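Local coordinates for protein CPn_0803/CP_1068/CPj0803/CpB0832 (Chlamydophila pneumoniae, PDB 3Q9D), which is of uncertain function but, as a coiled-coil protein of a chlamydial family, possibly serves at the needle tip of the type III secretion system, at residues 53-56 with 57-61; 115-118 with 119-123. All coordinates share one frame; numbering follows the deposited sequence. Where two conformers were deposited one is given.

Interaction 1: residues 53-56 with 57-61; sequences LLEG and NLKRI
Glu-55 and Lys-59, one helical turn apart, run side by side in the same direction, and what touches is carbon: Lys-59 CE lies 3.8 Å from Glu-55 CD. Their charged ends stay apart, with 5.0 Å between Glu-55 OE2 and Lys-59 NZ; the amine, turned at its last torsion (chi4 -64°), is instead paired with Glu-119 and with Ala-118 O of a neighbouring subunit. On the buried side Leu-54 and Leu-58 cross at a slant, CD1 of Leu-58 sitting 3.9 Å from CG of Leu-54. Arg-60 has two conformers; in the one given, Gly-56 O stands 3.9 Å above the guanidinium plane, displaced toward its rim. Within 57-61, the same conformer points NH2 of Arg-60 at OD1 of Asn-57, in the amide's carbonyl plane, a short and therefore tentative bond. Backbone i to i+4 bonds hold the spacing, the straightest being Lys-59 N to Glu-55 O at 2.8 Å (170°). These turns belong to helix 48-61: Leu-54 and Leu-58 pack against helices 70-82 and 86-98, Glu-55 and Lys-59 face helix 107-133, and Lys-59 and Arg-60 also pack on Met-122 of a neighbouring subunit.

Interaction 2: residues 115-118 with 119-123; sequences SLIA and EFMMP
Glu-119 meets Ser-115 one turn back through its backbone: Glu-119 N donates to Ser-115 O at 2.9 Å (157°), and its CB rests 3.4 Å from Ser-115 O. With CG opposite the backbone N (chi1 -172°), Glu-119 covers one face of the neighbouring Phe-120 ring from within 119-123, CG lying 3.5 Å above the ring centre. The extended chain carries the carboxylate on to Lys-59, at OE2, and to a water that donates to OE1 and accepts from Ser-115 OG. Leu-116 slants across Phe-120, its CD2 methyl 3.9 Å from CE2 of the ring. Ile-117 and Met-121 lie alongside one another, CG2 of Ile-117 meeting CE of Met-121 at 4.0 Å. Phe-120 N bonds to Leu-116 O at 2.8 Å, but at only 138°, and weakly to Ile-117 O. The helix kinks at Met-122 and Pro-123: a second water bridges Met-122 N and Ala-118 O, which also accepts from Lys-59 of a neighbouring subunit, and Pro-123 has no N-H to offer. The chemistry thus divides: backbone bonds link the turns and apolar pairs pack along them, while one water spans the kink and a different one joins serine to glutamate.

How the interactions relate
From the N terminus, interaction 1 comes first, within helix 48-61, and is complete before interaction 2 begins in helix 107-133; the two are in series, neither nested nor crossed. Each joins successive turns of one helix and closes no long loop, so the long-range tie is made between them, with centres about 11 Å apart. Lys-59 NZ meets Glu-119 OE2 at 2.7 Å in a salt bridge, and Phe-120 CZ packs 3.6 Å from Leu-58 CB. Glu-55 OE2 and Glu-119 OE1 are 4.2 Å apart, like charges that Lys-59 may partly offset. These contacts join the first helix of the modelled chain to helix 107-133, across the intervening helices 70-82 and 86-98 in sequence.

Interaction 1: residues 53-56 with 57-61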
loop_
_atom_site.group_PDB
_atom_site.type_symbol
_atom_site.label_atom_id
_atom_site.label_comp_id
_atom_site.label_asym_id
_atom_site.label_seq_id
_atom_site.Cartn_x
_atom_site.Cartn_y
_atom_site.Cartn_z
ATOM N N LEU A 53 11.390 16.140 -28.776
ATOM C CA LEU A 53 11.309 14.733 -28.407
ATOM C C LEU A 53 11.682 14.526 -26.942
ATOM O O LEU A 53 11.048 13.749 -26.234
ATOM C CB LEU A 53 12.221 13.893 -29.302
ATOM C CG LEU A 53 11.556 13.160 -30.467
ATOM C CD1 LEU A 53 12.036 13.724 -31.794
ATOM C CD2 LEU A 53 11.837 11.669 -30.385
ATOM N N LEU A 54 12.716 15.232 -26.495
ATOM C CA LEU A 54 13.176 15.131 -25.120
ATOM C C LEU A 54 12.102 15.614 -24.159
ATOM O O LEU A 54 11.866 15.000 -23.122
ATOM C CB LEU A 54 14.455 15.945 -24.928
ATOM C CG LEU A 54 15.095 15.901 -23.541
ATOM C CD1 LEU A 54 15.404 14.470 -23.140
ATOM C CD2 LEU A 54 16.350 16.754 -23.512
ATOM N N GLU A 55 11.442 16.709 -24.517
ATOM C CA GLU A 55 10.378 17.250 -23.669
ATOM C C GLU A 55 9.227 16.259 -23.510
ATOM O O GLU A 55 8.736 16.047 -22.399
ATOM C CB GLU A 55 9.835 18.560 -24.235
ATOM C CG GLU A 55 8.749 19.180 -23.364
ATOM C CD GLU A 55 8.144 20.442 -23.983
ATOM O OE1 GLU A 55 7.492 20.335 -25.048
ATOM O OE2 GLU A 55 8.325 21.536 -23.406
ATOM N N GLY A 56 8.777 15.676 -24.618
ATOM C CA GLY A 56 7.699 14.691 -24.568
ATOM C C GLY A 56 8.064 13.497 -23.694
ATOM O O GLY A 56 7.264 13.037 -22.891
ATOM N N ASN A 57 9.280 12.985 -23.853
ATOM C CA ASN A 57 9.748 11.867 -23.038
ATOM C C ASN A 57 9.851 12.192 -21.532
ATOM O O ASN A 57 9.493 11.381 -20.676
ATOM C CB ASN A 57 11.080 11.351 -23.609
ATOM C CG ASN A 57 10.874 10.551 -24.884
ATOM O OD1 ASN A 57 9.966 9.725 -24.942
ATOM N ND2 ASN A 57 11.690 10.795 -25.907
ATOM N N LEU A 58 10.304 13.396 -21.216
ATOM C CA LEU A 58 10.372 13.824 -19.830
ATOM C C LEU A 58 8.962 14.049 -19.279
ATOM O O LEU A 58 8.666 13.651 -18.153
ATOM C CB LEU A 58 11.222 15.079 -19.682
ATOM C CG LEU A 58 12.713 14.912 -19.996
ATOM C CD1 LEU A 58 13.406 16.266 -20.068
ATOM C CD2 LEU A 58 13.420 14.006 -19.000
ATOM N N LYS A 59 8.102 14.708 -20.050
ATOM C CA LYS A 59 6.719 14.847 -19.606
ATOM C C LYS A 59 6.125 13.484 -19.272
ATOM O O LYS A 59 5.398 13.348 -18.301
ATOM C CB LYS A 59 5.852 15.527 -20.668
ATOM C CG LYS A 59 6.057 17.064 -20.723
ATOM C CD LYS A 59 5.190 17.672 -21.836
ATOM C CE LYS A 59 5.274 19.215 -21.809
ATOM N NZ LYS A 59 4.704 19.768 -20.517
ATOM N N ARG A 60 6.410 12.481 -20.095
ATOM C CA ARG A 60 5.888 11.134 -19.863
ATOM C C ARG A 60 6.383 10.551 -18.544
ATOM O O ARG A 60 5.600 10.065 -17.721
ATOM C CB ARG A 60 6.284 10.205 -21.019
ATOM C CG ARG A 60 5.685 8.801 -20.925
ATOM C CD ARG A 60 5.811 8.037 -22.258
ATOM N NE ARG A 60 5.566 8.897 -23.416
ATOM C CZ ARG A 60 6.522 9.320 -24.235
ATOM N NH1 ARG A 60 6.232 10.103 -25.258
ATOM N NH2 ARG A 60 7.772 8.949 -24.026
ATOM N N ILE A 61 7.695 10.582 -18.328
ATOM C CA ILE A 61 8.191 9.922 -17.128
ATOM C C ILE A 61 7.754 10.649 -15.865
ATOM O O ILE A 61 7.549 10.008 -14.844
ATOM C CB ILE A 61 9.720 9.698 -17.127
ATOM C CG1 ILE A 61 10.470 11.023 -16.990
ATOM C CG2 ILE A 61 10.174 8.949 -18.381
ATOM C CD1 ILE A 61 11.981 10.843 -17.013
#

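Interaction 2: residues 115-118 with 119-123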
loop_
_atom_site.group_PDB
_atom_site.type_symbol
_atom_site.label_atom_id
_atom_site.label_comp_id
_atom_site.label_asym_id
_atom_site.label_seq_id
_atom_site.Cartn_x
_atom_site.Cartn_y
_atom_site.Cartn_z
ATOM N N SER A 115 12.869 26.461 -20.747
ATOM C CA SER A 115 11.571 25.893 -20.409
ATOM C C SER A 115 11.756 24.502 -19.775
ATOM O O SER A 115 11.085 24.157 -18.788
ATOM C CB SER A 115 10.692 25.793 -21.663
ATOM O OG SER A 115 9.456 25.187 -21.364
ATOM N N LEU A 116 12.664 23.710 -20.343
ATOM C CA LEU A 116 12.945 22.365 -19.824
ATOM C C LEU A 116 13.547 22.440 -18.430
ATOM O O LEU A 116 13.225 21.634 -17.549
ATOM C CB LEU A 116 13.911 21.613 -20.736
ATOM C CG LEU A 116 13.357 21.146 -22.088
ATOM C CD1 LEU A 116 14.491 20.492 -22.896
ATOM C CD2 LEU A 116 12.146 20.190 -21.928
ATOM N N ILE A 117 14.412 23.421 -18.223
ATOM C CA ILE A 117 15.021 23.615 -16.913
ATOM C C ILE A 117 13.935 23.945 -15.891
ATOM O O ILE A 117 13.870 23.339 -14.813
ATOM C CB ILE A 117 16.091 24.734 -16.945
ATOM C CG1 ILE A 117 17.323 24.246 -17.718
ATOM C CG2 ILE A 117 16.489 25.124 -15.531
ATOM C CD1 ILE A 117 18.390 25.360 -17.960
ATOM N N ALA A 118 13.066 24.892 -16.244
ATOM C CA ALA A 118 12.003 25.320 -15.348
ATOM C C ALA A 118 11.067 24.159 -15.039
ATOM O O ALA A 118 10.678 23.956 -13.893
ATOM C CB ALA A 118 11.220 26.501 -15.951
ATOM N N GLU A 119 10.703 23.388 -16.057
ATOM C CA GLU A 119 9.765 22.292 -15.840
ATOM C C GLU A 119 10.375 21.081 -15.099
ATOM O O GLU A 119 9.716 20.428 -14.283
ATOM C CB GLU A 119 9.140 21.861 -17.170
ATOM C CG GLU A 119 7.991 20.846 -17.012
ATOM C CD GLU A 119 7.175 20.694 -18.297
ATOM O OE1 GLU A 119 7.448 21.439 -19.267
ATOM O OE2 GLU A 119 6.253 19.845 -18.337
ATOM N N PHE A 120 11.638 20.782 -15.350
ATOM C CA PHE A 120 12.149 19.460 -14.960
ATOM C C PHE A 120 13.295 19.424 -13.990
ATOM O O PHE A 120 13.574 18.368 -13.428
ATOM C CB PHE A 120 12.508 18.637 -16.210
ATOM C CG PHE A 120 11.326 18.338 -17.060
ATOM C CD1 PHE A 120 10.331 17.488 -16.589
ATOM C CD2 PHE A 120 11.181 18.921 -18.297
ATOM C CE1 PHE A 120 9.228 17.211 -17.345
ATOM C CE2 PHE A 120 10.058 18.662 -19.075
ATOM C CZ PHE A 120 9.082 17.787 -18.601
ATOM N N MET A 121 13.973 20.547 -13.783
ATOM C CA MET A 121 15.159 20.506 -12.934
ATOM C C MET A 121 14.850 20.058 -11.501
ATOM O O MET A 121 15.531 19.195 -10.954
ATOM C CB MET A 121 15.909 21.840 -12.908
ATOM C CG MET A 121 17.183 21.760 -12.036
ATOM S SD MET A 121 18.164 23.298 -12.128
ATOM C CE MET A 121 16.983 24.543 -11.590
ATOM N N MET A 122 13.844 20.653 -10.878
ATOM C CA MET A 122 13.506 20.288 -9.508
ATOM C C MET A 122 12.990 18.842 -9.373
ATOM O O MET A 122 13.427 18.094 -8.490
ATOM C CB MET A 122 12.526 21.315 -8.928
ATOM C CG MET A 122 13.181 22.672 -8.694
ATOM S SD MET A 122 14.623 22.492 -7.623
ATOM C CE MET A 122 14.008 21.174 -6.478
ATOM N N PRO A 123 12.076 18.430 -10.264
ATOM C CA PRO A 123 11.587 17.050 -10.194
ATOM C C PRO A 123 12.729 16.042 -10.403
ATOM O O PRO A 123 12.738 14.976 -9.777
ATOM C CB PRO A 123 10.590 16.982 -11.348
ATOM C CG PRO A 123 10.068 18.396 -11.460
ATOM C CD PRO A 123 11.260 19.264 -11.169
HETATM O O HOH W 1 9.415 22.477 -21.129
HETATM O O HOH W 2 12.447 23.001 -11.881
#